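Local coordinates for indole-3-acetic acid-amido synthetase GH3.15 (Arabidopsis thaliana, PDB 6E1Q), which catalyses the ATP-dependent conjugation of glutamine, and possibly cysteine, to the auxin precursor indole-3-butyric acid, and also conjugates glutamine to the herbicide 2,4-DB, at residues Q41-Y44 against L45-F48; N79-P82 against S83-C87; L124-P127 against L128-H132; Q196-Y199 against C200-L203; E540-N543 against F544-R548. One frame throughout, in Å; residues are numbered along the deposited sequence. Where two conformers were deposited one is given.

Contact 1: residues Q41-Y44 against L45-F48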
loop_
_atom_site.group_PDB
_atom_site.type_symbol
_atom_site.label_atom_id
_atom_site.label_comp_id
_atom_site.label_asym_id
_atom_site.label_seq_id
_atom_site.Cartn_x
_atom_site.Cartn_y
_atom_site.Cartn_z
ATOM N N GLN A 41 16.585 -20.488 22.755
ATOM C CA GLN A 41 15.777 -21.387 23.564
ATOM C C GLN A 41 14.282 -21.234 23.303
ATOM O O GLN A 41 13.481 -21.822 24.036
ATOM C CB GLN A 41 16.092 -21.203 25.050
ATOM C CG GLN A 41 17.509 -21.657 25.437
ATOM C CD GLN A 41 17.743 -23.154 25.203
ATOM O OE1 GLN A 41 18.483 -23.547 24.295
ATOM N NE2 GLN A 41 17.114 -23.992 26.025
ATOM N N THR A 42 13.884 -20.475 22.277
ATOM C CA THR A 42 12.480 -20.485 21.874
ATOM C C THR A 42 12.092 -21.880 21.393
ATOM O O THR A 42 12.929 -22.658 20.922
ATOM C CB THR A 42 12.188 -19.475 20.756
ATOM O OG1 THR A 42 12.922 -19.827 19.570
ATOM C CG2 THR A 42 12.525 -18.060 21.188
ATOM N N GLU A 43 10.809 -22.205 21.523
ATOM C CA GLU A 43 10.358 -23.503 21.031
ATOM C C GLU A 43 10.626 -23.631 19.540
ATOM O O GLU A 43 11.101 -24.667 19.075
ATOM C CB GLU A 43 8.870 -23.702 21.326
ATOM C CG GLU A 43 8.291 -24.897 20.606
ATOM C CD GLU A 43 6.825 -25.154 20.927
ATOM O OE1 GLU A 43 6.356 -24.820 22.044
ATOM O OE2 GLU A 43 6.141 -25.702 20.046
ATOM N N TYR A 44 10.377 -22.562 18.783
ATOM C CA TYR A 44 10.533 -22.631 17.331
ATOM C C TYR A 44 11.984 -22.887 16.931
ATOM O O TYR A 44 12.277 -23.809 16.161
ATOM C CB TYR A 44 10.020 -21.341 16.677
ATOM C CG TYR A 44 9.944 -21.482 15.172
ATOM C CD1 TYR A 44 8.808 -22.007 14.575
ATOM C CD2 TYR A 44 11.026 -21.146 14.353
ATOM C CE1 TYR A 44 8.730 -22.175 13.215
ATOM C CE2 TYR A 44 10.951 -21.309 12.981
ATOM C CZ TYR A 44 9.791 -21.821 12.420
ATOM O OH TYR A 44 9.670 -22.007 11.068
ATOM N N LEU A 45 12.911 -22.071 17.432
ATOM C CA LEU A 45 14.284 -22.152 16.939
ATOM C C LEU A 45 14.996 -23.387 17.470
ATOM O O LEU A 45 15.747 -24.042 16.736
ATOM C CB LEU A 45 15.050 -20.882 17.309
ATOM C CG LEU A 45 16.107 -20.419 16.313
ATOM C CD1 LEU A 45 15.519 -20.399 14.907
ATOM C CD2 LEU A 45 16.628 -19.047 16.722
ATOM N N ARG A 46 14.766 -23.727 18.742
ATOM C CA ARG A 46 15.463 -24.857 19.345
ATOM C C ARG A 46 15.122 -26.158 18.626
ATOM O O ARG A 46 15.970 -27.051 18.510
ATOM C CB ARG A 46 15.122 -24.947 20.839
ATOM C CG ARG A 46 15.494 -26.270 21.514
ATOM C CD ARG A 46 14.270 -26.985 22.083
ATOM N NE ARG A 46 13.581 -26.174 23.085
ATOM C CZ ARG A 46 12.272 -26.218 23.322
ATOM N NH1 ARG A 46 11.492 -27.028 22.620
ATOM N NH2 ARG A 46 11.739 -25.437 24.252
ATOM N N GLY A 47 13.895 -26.270 18.115
ATOM C CA GLY A 47 13.499 -27.463 17.394
ATOM C C GLY A 47 14.305 -27.716 16.140
ATOM O O GLY A 47 14.406 -28.867 15.694
ATOM N N PHE A 48 14.895 -26.676 15.566
ATOM C CA PHE A 48 15.713 -26.817 14.368
ATOM C C PHE A 48 17.205 -26.699 14.630
ATOM O O PHE A 48 17.991 -27.375 13.972
ATOM C CB PHE A 48 15.306 -25.765 13.322
ATOM C CG PHE A 48 13.910 -25.944 12.793
ATOM C CD1 PHE A 48 13.556 -27.102 12.108
ATOM C CD2 PHE A 48 12.958 -24.952 12.961
ATOM C CE1 PHE A 48 12.268 -27.281 11.622
ATOM C CE2 PHE A 48 11.658 -25.120 12.470
ATOM C CZ PHE A 48 11.315 -26.286 11.800
#
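Thr-42 and Arg-46 close the first turn of helix 43-49, Arg-46 N donating to Thr-42 O at 3.0 Å, whereas the next bond, Gly-47 N to Glu-43 O, is stretched to 3.4 Å and weak. Thr-42 stands immediately before the helix as its N-cap. With OG1 held between the backbone N and the carbonyl carbon (chi1 63°), the hydroxyl turns back to the helix start and accepts the N-H of Leu-45, OG1 to N 3.1 Å, in a nearly straight bond of 159°; the same OG1 is hydrogen-bonded to Asn-39 O. A threonine suits the place because its short hydroxyl can satisfy an amide at the helix start, where no earlier turn offers a carbonyl. Arg-46, bent at chi2 and chi3, folds one face of its guanidinium back over Glu-43 CA, while the Glu-43 carboxylate forms its salt bridge with Arg-76.

One turn on, Tyr-44 and Phe-48 form a T-shaped pair. Phe-48 directs its edge at one face of the Tyr-44 ring, CE2 lying 3.8 Å from CZ of Tyr-44, with the centroids 5.4 Å apart and the planes at 69°. Were Tyr-44 replaced by an alanine, Phe-48 would probably lose the face its edge points into and be freer to turn.

The tyrosine also meets Tyr-73 of helix 67-78 edge-to-face and lies nearly parallel to Tyr-402. Backbone bonds from Glu-43 and Tyr-44 to Asp-84 and Leu-85 join the start of helix 43-49 to the loop that leads from helix 67-78 to strand 91-97.

Contact 2: residues N79-P82 against S83-C87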
loop_
_atom_site.group_PDB
_atom_site.type_symbol
_atom_site.label_atom_id
_atom_site.label_comp_id
_atom_site.label_asym_id
_atom_site.label_seq_id
_atom_site.Cartn_x
_atom_site.Cartn_y
_atom_site.Cartn_z
ATOM N N ASN A 79 -3.797 -17.563 22.116
ATOM C CA ASN A 79 -4.614 -18.283 23.082
ATOM C C ASN A 79 -4.031 -18.295 24.492
ATOM O O ASN A 79 -4.683 -18.800 25.422
ATOM C CB ASN A 79 -4.843 -19.726 22.626
ATOM C CG ASN A 79 -6.015 -20.366 23.359
ATOM O OD1 ASN A 79 -7.132 -19.842 23.326
ATOM N ND2 ASN A 79 -5.757 -21.474 24.055
ATOM N N GLY A 80 -2.834 -17.762 24.694
ATOM C CA GLY A 80 -2.273 -17.664 26.032
ATOM C C GLY A 80 -0.924 -18.333 26.225
ATOM O O GLY A 80 -0.362 -18.230 27.325
ATOM N N GLU A 81 -0.374 -19.026 25.228
ATOM C CA GLU A 81 0.949 -19.612 25.400
ATOM C C GLU A 81 2.013 -18.511 25.327
ATOM O O GLU A 81 1.802 -17.478 24.690
ATOM C CB GLU A 81 1.208 -20.675 24.333
ATOM C CG GLU A 81 0.244 -21.856 24.455
ATOM C CD GLU A 81 0.767 -23.152 23.858
ATOM O OE1 GLU A 81 -0.006 -23.773 23.106
ATOM O OE2 GLU A 81 1.888 -23.594 24.184
ATOM N N PRO A 82 3.159 -18.699 25.978
ATOM C CA PRO A 82 4.103 -17.580 26.113
ATOM C C PRO A 82 4.784 -17.226 24.797
ATOM O O PRO A 82 4.854 -18.017 23.852
ATOM C CB PRO A 82 5.115 -18.075 27.163
ATOM C CG PRO A 82 4.881 -19.570 27.272
ATOM C CD PRO A 82 3.476 -19.825 26.886
ATOM N N SER A 83 5.282 -15.984 24.757
ATOM C CA SER A 83 5.979 -15.463 23.579
ATOM C C SER A 83 7.161 -16.330 23.152
ATOM O O SER A 83 7.527 -16.314 21.966
ATOM C CB SER A 83 6.476 -14.034 23.851
ATOM O OG SER A 83 5.398 -13.107 23.945
ATOM N N ASP A 84 7.757 -17.095 24.081
ATOM C CA ASP A 84 8.950 -17.879 23.766
ATOM C C ASP A 84 8.659 -19.128 22.948
ATOM O O ASP A 84 9.573 -19.938 22.746
ATOM C CB ASP A 84 9.726 -18.254 25.044
ATOM C CG ASP A 84 8.986 -19.246 25.942
ATOM O OD1 ASP A 84 8.153 -20.036 25.459
ATOM O OD2 ASP A 84 9.268 -19.250 27.157
ATOM N N LEU A 85 7.418 -19.340 22.508
ATOM C CA LEU A 85 7.218 -20.249 21.384
ATOM C C LEU A 85 8.069 -19.807 20.196
ATOM O O LEU A 85 8.614 -20.642 19.465
ATOM C CB LEU A 85 5.741 -20.291 20.971
ATOM C CG LEU A 85 4.657 -20.759 21.939
ATOM C CD1 LEU A 85 3.415 -21.273 21.189
ATOM C CD2 LEU A 85 5.171 -21.804 22.888
ATOM N N ILE A 86 8.177 -18.492 19.978
ATOM C CA ILE A 86 8.866 -17.960 18.804
ATOM C C ILE A 86 9.846 -16.839 19.127
ATOM O O ILE A 86 10.765 -16.582 18.327
ATOM C CB ILE A 86 7.847 -17.467 17.745
ATOM C CG1 ILE A 86 7.054 -16.281 18.306
ATOM C CG2 ILE A 86 6.933 -18.584 17.293
ATOM C CD1 ILE A 86 6.126 -15.613 17.319
ATOM N N CYS A 87 9.721 -16.143 20.251
ATOM C CA CYS A 87 10.477 -14.920 20.474
ATOM C C CYS A 87 10.900 -14.828 21.931
ATOM O O CYS A 87 10.111 -15.118 22.835
ATOM C CB CYS A 87 9.640 -13.682 20.081
ATOM S SG CYS A 87 10.595 -12.159 20.000
#
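Leu-85 folds back over Glu-81 and Pro-82, and its side chain can be followed outward from the backbone. CB passes 3.8 Å from Pro-82 O, and CG comes closer to the same oxygen, at 3.3 Å. Because CG lies anti to the carbonyl carbon (chi1 -61°), the branch is carried across Glu-81, the two side chains crossing at about a right angle. CD1 then rests 3.9 Å from Glu-81 CB, and CD2 lies 4.0 Å from Glu-81 OE2. A leucine fits here because its forked end covers the aliphatic start of the glutamate, whose OE1 makes a salt bridge with Arg-76. Farther along, Pro-82 sets its ring CG against Asp-84 OD1.

The backbone holds the fold-back in place. Leu-85 N donates to Pro-82 O at 3.2 Å in an almost straight bond (176°), with the donor well above the carbonyl plane. Ser-83 O in turn accepts Ile-86 N and Cys-87 N from opposite faces of its plane. Just ahead, Gly-80 has the positive phi of a Schellman motif ending helix 67-78, a conformation that calls for glycine. The bond from Leu-85 back to Pro-82, three residues earlier, is the mark of a short 3-10 turn, here in the connection between that helix and strand 91-97.

Contact 3: residues L124-P127 against L128-H132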
loop_
_atom_site.group_PDB
_atom_site.type_symbol
_atom_site.label_atom_id
_atom_site.label_comp_id
_atom_site.label_asym_id
_atom_site.label_seq_id
_atom_site.Cartn_x
_atom_site.Cartn_y
_atom_site.Cartn_z
ATOM N N LEU A 124 15.876 8.342 11.804
ATOM C CA LEU A 124 17.162 8.338 11.126
ATOM C C LEU A 124 17.019 8.754 9.668
ATOM O O LEU A 124 17.900 9.422 9.119
ATOM C CB LEU A 124 17.789 6.954 11.223
ATOM C CG LEU A 124 19.216 6.828 10.719
ATOM C CD1 LEU A 124 20.060 7.909 11.362
ATOM C CD2 LEU A 124 19.759 5.454 11.084
ATOM N N TYR A 125 15.903 8.403 9.040
ATOM C CA TYR A 125 15.740 8.598 7.611
ATOM C C TYR A 125 15.142 9.957 7.259
ATOM O O TYR A 125 15.395 10.469 6.158
ATOM C CB TYR A 125 14.874 7.462 7.036
ATOM C CG TYR A 125 14.490 7.649 5.589
ATOM C CD1 TYR A 125 15.405 7.394 4.565
ATOM C CD2 TYR A 125 13.222 8.081 5.239
ATOM C CE1 TYR A 125 15.049 7.565 3.217
ATOM C CE2 TYR A 125 12.864 8.266 3.905
ATOM C CZ TYR A 125 13.774 8.003 2.901
ATOM O OH TYR A 125 13.395 8.187 1.580
ATOM N N ALA A 126 14.365 10.563 8.164
ATOM C CA ALA A 126 13.735 11.847 7.854
ATOM C C ALA A 126 14.712 12.948 7.420
ATOM O O ALA A 126 14.371 13.702 6.488
ATOM C CB ALA A 126 12.901 12.305 9.061
ATOM N N PRO A 127 15.896 13.117 8.020
ATOM C CA PRO A 127 16.810 14.158 7.503
ATOM C C PRO A 127 17.144 13.999 6.030
ATOM O O PRO A 127 17.370 15.003 5.340
ATOM C CB PRO A 127 18.057 14.006 8.382
ATOM C CG PRO A 127 17.543 13.401 9.653
ATOM C CD PRO A 127 16.441 12.471 9.230
ATOM N N LEU A 128 17.168 12.769 5.511
ATOM C CA LEU A 128 17.365 12.607 4.077
ATOM C C LEU A 128 16.200 13.191 3.301
ATOM O O LEU A 128 16.400 13.886 2.297
ATOM C CB LEU A 128 17.571 11.135 3.730
ATOM C CG LEU A 128 18.108 10.937 2.311
ATOM C CD1 LEU A 128 19.127 9.839 2.292
ATOM C CD2 LEU A 128 16.968 10.632 1.342
ATOM N N LEU A 129 14.972 12.926 3.755
ATOM C CA LEU A 129 13.811 13.555 3.133
ATOM C C LEU A 129 13.927 15.069 3.197
ATOM O O LEU A 129 13.769 15.758 2.179
ATOM C CB LEU A 129 12.520 13.084 3.813
ATOM C CG LEU A 129 11.988 11.680 3.512
ATOM C CD1 LEU A 129 10.738 11.357 4.366
ATOM C CD2 LEU A 129 11.709 11.514 2.017
ATOM N N TYR A 130 14.235 15.608 4.387
ATOM C CA TYR A 130 14.396 17.056 4.515
ATOM C C TYR A 130 15.486 17.567 3.593
ATOM O O TYR A 130 15.337 18.623 2.968
ATOM C CB TYR A 130 14.714 17.455 5.956
ATOM C CG TYR A 130 13.710 16.972 6.965
ATOM C CD1 TYR A 130 12.371 16.844 6.635
ATOM C CD2 TYR A 130 14.104 16.633 8.252
ATOM C CE1 TYR A 130 11.456 16.395 7.560
ATOM C CE2 TYR A 130 13.193 16.179 9.180
ATOM C CZ TYR A 130 11.873 16.065 8.829
ATOM O OH TYR A 130 10.964 15.612 9.752
ATOM N N LYS A 131 16.590 16.833 3.489
ATOM C CA LYS A 131 17.638 17.264 2.577
ATOM C C LYS A 131 17.128 17.296 1.143
ATOM O O LYS A 131 17.440 18.215 0.379
ATOM C CB LYS A 131 18.856 16.348 2.702
ATOM C CG LYS A 131 20.047 16.802 1.884
ATOM C CD LYS A 131 21.212 15.828 2.015
ATOM C CE LYS A 131 22.447 16.333 1.282
ATOM N NZ LYS A 131 23.045 17.506 1.977
ATOM N N HIS A 132 16.323 16.311 0.763
ATOM C CA HIS A 132 15.883 16.242 -0.624
ATOM C C HIS A 132 14.684 17.151 -0.901
ATOM O O HIS A 132 14.602 17.758 -1.972
ATOM C CB HIS A 132 15.572 14.791 -0.987
ATOM C CG HIS A 132 16.799 13.965 -1.223
ATOM N ND1 HIS A 132 17.149 13.490 -2.467
ATOM C CD2 HIS A 132 17.775 13.558 -0.380
ATOM C CE1 HIS A 132 18.278 12.810 -2.378
ATOM N NE2 HIS A 132 18.677 12.835 -1.121
#
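Tyr-130 bends back over Ala-126, one turn earlier in helix 112-132: Ala-126 O lies 3.3 Å above one face of the ring, offset toward the rim, and Ala-126 CB is 3.9 Å from CE2 of Tyr-130. The small methyl of an alanine lets the ring lie this low over the carbonyl. On the same ring, CD2 of Tyr-130 comes to 3.7 Å from Pro-127 CA. If a serine stood in place of Tyr-130, Ala-126 would probably lose the flat cover over its carbonyl and methyl, and a gap would open beside Pro-127.

The ring of Tyr-125, by contrast, crosses the two leucines that follow. CG lies opposite the backbone N (chi1 173°), carrying the ring along the helix so that CE2 meets Leu-129 CG at 3.5 Å and CE1 meets Leu-128 CD2 at 4.1 Å. Its OH is hydrogen-bonded to Asn-336 O.

Pro-127, which has no N-H to give to the turn before, kinks the helix here. The bonds to Tyr-125 O from Leu-128 N and Leu-129 N are both weak, but regular bonding resumes with Tyr-130 N to Ala-126 O at 2.8 Å and Lys-131 N to Pro-127 O at 2.7 Å.

Pro-127 packs against Cys-13 of helix 10-22, while Tyr-125 and Leu-129 touch Ser-324 of strand 321-327, next to the ATP- and substrate-binding Phe-325.

Contact 4: residues Q196-Y199 against C200-L203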
loop_
_atom_site.group_PDB
_atom_site.type_symbol
_atom_site.label_atom_id
_atom_site.label_comp_id
_atom_site.label_asym_id
_atom_site.label_seq_id
_atom_site.Cartn_x
_atom_site.Cartn_y
_atom_site.Cartn_z
ATOM N N GLN A 196 -18.286 10.325 9.654
ATOM C CA GLN A 196 -17.874 11.295 10.665
ATOM C C GLN A 196 -16.363 11.425 10.723
ATOM O O GLN A 196 -15.826 12.534 10.861
ATOM C CB GLN A 196 -18.402 10.902 12.041
ATOM C CG GLN A 196 -19.906 10.885 12.136
ATOM C CD GLN A 196 -20.375 10.690 13.556
ATOM O OE1 GLN A 196 -19.989 11.435 14.466
ATOM N NE2 GLN A 196 -21.204 9.679 13.759
ATOM N N SER A 197 -15.657 10.297 10.628
ATOM C CA SER A 197 -14.208 10.349 10.769
ATOM C C SER A 197 -13.568 11.079 9.586
ATOM O O SER A 197 -12.700 11.941 9.781
ATOM C CB SER A 197 -13.642 8.934 10.919
ATOM O OG SER A 197 -13.904 8.176 9.749
ATOM N N MET A 198 -13.982 10.757 8.354
ATOM C CA MET A 198 -13.439 11.481 7.200
ATOM C C MET A 198 -13.784 12.972 7.276
ATOM O O MET A 198 -12.965 13.835 6.920
ATOM C CB MET A 198 -13.973 10.873 5.902
ATOM C CG MET A 198 -13.583 11.666 4.651
ATOM S SD MET A 198 -11.800 11.515 4.305
ATOM C CE MET A 198 -11.786 9.916 3.469
ATOM N N TYR A 199 -14.990 13.291 7.755
ATOM C CA TYR A 199 -15.403 14.689 7.843
ATOM C C TYR A 199 -14.517 15.462 8.822
ATOM O O TYR A 199 -14.021 16.550 8.505
ATOM C CB TYR A 199 -16.889 14.771 8.234
ATOM C CG TYR A 199 -17.462 16.192 8.238
ATOM C CD1 TYR A 199 -17.283 17.030 9.329
ATOM C CD2 TYR A 199 -18.161 16.692 7.136
ATOM C CE1 TYR A 199 -17.801 18.331 9.338
ATOM C CE2 TYR A 199 -18.677 17.988 7.132
ATOM C CZ TYR A 199 -18.491 18.801 8.237
ATOM O OH TYR A 199 -18.997 20.087 8.255
ATOM N N CYS A 200 -14.282 14.905 10.013
ATOM C CA CYS A 200 -13.513 15.647 11.014
ATOM C C CYS A 200 -12.057 15.793 10.601
ATOM O O CYS A 200 -11.437 16.840 10.829
ATOM C CB CYS A 200 -13.611 14.956 12.371
ATOM S SG CYS A 200 -15.299 14.985 13.040
ATOM N N GLN A 201 -11.495 14.738 10.012
ATOM C CA GLN A 201 -10.108 14.771 9.568
ATOM C C GLN A 201 -9.896 15.806 8.464
ATOM O O GLN A 201 -8.878 16.505 8.445
ATOM C CB GLN A 201 -9.729 13.355 9.127
ATOM C CG GLN A 201 -8.837 13.199 7.939
ATOM C CD GLN A 201 -8.189 11.816 7.934
ATOM O OE1 GLN A 201 -7.301 11.532 8.734
ATOM N NE2 GLN A 201 -8.676 10.935 7.063
ATOM N N LEU A 202 -10.850 15.929 7.540
ATOM C CA LEU A 202 -10.723 16.943 6.495
ATOM C C LEU A 202 -10.963 18.347 7.059
ATOM O O LEU A 202 -10.279 19.306 6.682
ATOM C CB LEU A 202 -11.696 16.635 5.347
ATOM C CG LEU A 202 -11.195 15.628 4.288
ATOM C CD1 LEU A 202 -12.334 15.189 3.356
ATOM C CD2 LEU A 202 -10.065 16.229 3.455
ATOM N N LEU A 203 -11.928 18.490 7.966
ATOM C CA LEU A 203 -12.135 19.792 8.596
ATOM C C LEU A 203 -10.867 20.255 9.317
ATOM O O LEU A 203 -10.421 21.394 9.132
ATOM C CB LEU A 203 -13.327 19.720 9.549
ATOM C CG LEU A 203 -13.643 20.968 10.376
ATOM C CD1 LEU A 203 -13.951 22.092 9.435
ATOM C CD2 LEU A 203 -14.859 20.670 11.217
#
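Cys-200 N to Gln-196 O, at 3.0 Å, is one of four successive backbone hydrogen bonds in this part of helix 194-207. Gln-201 N follows to Ser-197 O at 3.1 Å, Leu-202 N to Met-198 O at 3.0 Å and Leu-203 N to Tyr-199 O at 2.9 Å, each joining residues four apart.

Apolar contacts follow the same spacing. The bent chain of Met-198, turned at chi2 (70°) and chi3 (81°), swings SD to within 3.8 Å of Leu-202 CD1; a flexible thioether can follow the leucine branch in this way. Tyr-199 and Leu-203 meet more loosely, CE1 lying 4.2 Å from CD2. This is the i to i+4 packing of a regular alpha-helix, here a buried one in the N-terminal domain of an ANL-clan adenylating enzyme, with Met-198 and Leu-202 facing Phe-229 and Val-226 of helix 220-243.

Covalent and polar links tie the helix to its surroundings. Cys-200 carries SG anti to its carbonyl carbon (chi1 -66°), 3.3 Å from Gln-196 O, and the sulfur forms the disulfide with Cys-255 of helix 253-258. The hydroxyl of the buried Tyr-199 is hydrogen-bonded to Asn-240 OD1, while the amide of Gln-196 bonds Asp-193 OD2 through NE2 and Asp-252 N through OE1.

Contact 5: residues E540-N543 against F544-R548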
loop_
_atom_site.group_PDB
_atom_site.type_symbol
_atom_site.label_atom_id
_atom_site.label_comp_id
_atom_site.label_asym_id
_atom_site.label_seq_id
_atom_site.Cartn_x
_atom_site.Cartn_y
_atom_site.Cartn_z
ATOM N N GLU A 540 -19.122 1.658 -5.458
ATOM C CA GLU A 540 -20.126 0.680 -5.043
ATOM C C GLU A 540 -19.470 -0.652 -4.700
ATOM O O GLU A 540 -19.822 -1.292 -3.703
ATOM C CB GLU A 540 -21.186 0.485 -6.138
ATOM C CG GLU A 540 -22.265 -0.571 -5.769
ATOM C CD GLU A 540 -23.378 -0.724 -6.827
ATOM O OE1 GLU A 540 -23.366 0.021 -7.825
ATOM O OE2 GLU A 540 -24.267 -1.592 -6.661
ATOM N N LEU A 541 -18.519 -1.085 -5.525
ATOM C CA LEU A 541 -17.794 -2.312 -5.239
ATOM C C LEU A 541 -17.109 -2.211 -3.891
ATOM O O LEU A 541 -17.211 -3.113 -3.053
ATOM C CB LEU A 541 -16.768 -2.587 -6.348
ATOM C CG LEU A 541 -15.977 -3.893 -6.196
ATOM C CD1 LEU A 541 -16.917 -5.114 -6.316
ATOM C CD2 LEU A 541 -14.863 -3.991 -7.215
ATOM N N MET A 542 -16.421 -1.094 -3.660
ATOM C CA MET A 542 -15.704 -0.902 -2.409
ATOM C C MET A 542 -16.644 -0.952 -1.215
ATOM O O MET A 542 -16.351 -1.619 -0.213
ATOM C CB MET A 542 -14.957 0.432 -2.448
ATOM C CG MET A 542 -14.598 0.952 -1.073
ATOM S SD MET A 542 -13.266 2.132 -1.100
ATOM C CE MET A 542 -14.374 3.500 -1.228
ATOM N N ASN A 543 -17.780 -0.252 -1.300
ATOM C CA ASN A 543 -18.704 -0.213 -0.166
ATOM C C ASN A 543 -19.287 -1.591 0.110
ATOM O O ASN A 543 -19.632 -1.917 1.258
ATOM C CB ASN A 543 -19.818 0.805 -0.428
ATOM C CG ASN A 543 -19.321 2.240 -0.345
ATOM O OD1 ASN A 543 -18.366 2.538 0.370
ATOM N ND2 ASN A 543 -19.983 3.140 -1.058
ATOM N N PHE A 544 -19.396 -2.412 -0.932
ATOM C CA PHE A 544 -19.829 -3.788 -0.749
ATOM C C PHE A 544 -18.858 -4.546 0.153
ATOM O O PHE A 544 -19.270 -5.211 1.113
ATOM C CB PHE A 544 -19.956 -4.465 -2.116
ATOM C CG PHE A 544 -20.181 -5.936 -2.029
ATOM C CD1 PHE A 544 -21.435 -6.443 -1.732
ATOM C CD2 PHE A 544 -19.125 -6.818 -2.218
ATOM C CE1 PHE A 544 -21.636 -7.806 -1.635
ATOM C CE2 PHE A 544 -19.317 -8.186 -2.123
ATOM C CZ PHE A 544 -20.570 -8.680 -1.832
ATOM N N PHE A 545 -17.551 -4.445 -0.133
ATOM C CA PHE A 545 -16.569 -5.147 0.692
ATOM C C PHE A 545 -16.479 -4.546 2.097
ATOM O O PHE A 545 -16.329 -5.285 3.083
ATOM C CB PHE A 545 -15.202 -5.153 -0.002
ATOM C CG PHE A 545 -15.159 -6.029 -1.227
ATOM C CD1 PHE A 545 -15.349 -7.408 -1.124
ATOM C CD2 PHE A 545 -14.940 -5.485 -2.482
ATOM C CE1 PHE A 545 -15.317 -8.222 -2.265
ATOM C CE2 PHE A 545 -14.902 -6.290 -3.628
ATOM C CZ PHE A 545 -15.098 -7.656 -3.515
ATOM N N LEU A 546 -16.594 -3.218 2.214
ATOM C CA LEU A 546 -16.521 -2.562 3.522
ATOM C C LEU A 546 -17.645 -3.029 4.434
ATOM O O LEU A 546 -17.434 -3.287 5.628
ATOM C CB LEU A 546 -16.591 -1.043 3.354
ATOM C CG LEU A 546 -15.476 -0.338 2.573
ATOM C CD1 LEU A 546 -15.645 1.169 2.734
ATOM C CD2 LEU A 546 -14.117 -0.789 3.064
ATOM N N SER A 547 -18.862 -3.101 3.891
ATOM C CA SER A 547 -20.010 -3.616 4.627
ATOM C C SER A 547 -19.816 -5.060 5.083
ATOM O O SER A 547 -20.521 -5.518 5.990
ATOM C CB SER A 547 -21.234 -3.489 3.736
ATOM O OG SER A 547 -21.290 -4.627 2.888
ATOM N N ARG A 548 -18.869 -5.789 4.486
ATOM C CA ARG A 548 -18.606 -7.165 4.874
ATOM C C ARG A 548 -17.339 -7.316 5.700
ATOM O O ARG A 548 -16.856 -8.438 5.871
ATOM C CB ARG A 548 -18.587 -8.081 3.632
ATOM C CG ARG A 548 -19.837 -7.873 2.801
ATOM C CD ARG A 548 -19.825 -8.513 1.430
ATOM N NE ARG A 548 -19.290 -9.875 1.415
ATOM C CZ ARG A 548 -20.052 -10.970 1.307
ATOM N NH1 ARG A 548 -21.384 -10.873 1.277
ATOM N NH2 ARG A 548 -19.486 -12.170 1.280
#
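Helix 537-547 of the GH3 C-terminal domain runs through its last turns where Leu-541 and Met-542 meet Phe-545 and Leu-546, residues four apart in an ordinary alpha-helix. The backbone bonds are regular: Phe-544 N to Glu-540 O, Phe-545 N to Leu-541 O, Leu-546 N to Met-542 O at 2.9 Å, and Ser-547 N to Asn-543 O at 3.0 Å.

Leu-541 and Phe-545 lie side by side and point the same way. The leucine, with CG anti to the backbone N (chi1 -177°), brings CD1 to 3.6 Å from Phe-545 CE2, while the other ring carbon on that side, CD2, passes 3.3 Å from Leu-541 O. A branched side chain suits the place because it can lie along the flank of the aromatic. Next to this pair Met-542 crosses Leu-546 at an angle, CG to CD1 4.0 Å, and the same leucine methyl is also touched by Asn-543 OD1. Over the centre of the Phe-545 ring lies CD2 of Phe-544, 3.9 Å above the plane.

Beyond the two segments, Leu-541 and Phe-544 pack against helix 564-571 of the same part of the chain, at Ala-566 and Ile-569 respectively. Met-542 and Asn-543 instead reach Lys-225 of helix 220-243, which belongs to the N-terminal domain, so this helix takes part in the meeting of the two domains.

The hydroxyl of Ser-547 turns back toward the backbone (chi1 85°), and its OG donates to Phe-544 O at 2.8 Å.

Overall arrangement
From the N terminus, the five contacts follow one another in series; each is closed within a few residues, and none nests in or crosses another. Contact 1 starts helix 43-49, and contact 2 lies in the loop after helix 67-78. These two touch, not only through their backbones but also where Glu-43 OE1 packs 3.3 Å from Leu-85 CD2. Contact 3, on helix 112-132 near the nucleotide and substrate sites, and contact 4, on the disulfide-linked helix 194-207, stand apart in the N-terminal domain. Contact 5, in the C-terminal domain, comes within about 8 Å of contact 4 between nearest atoms, and both pack on helix 220-243.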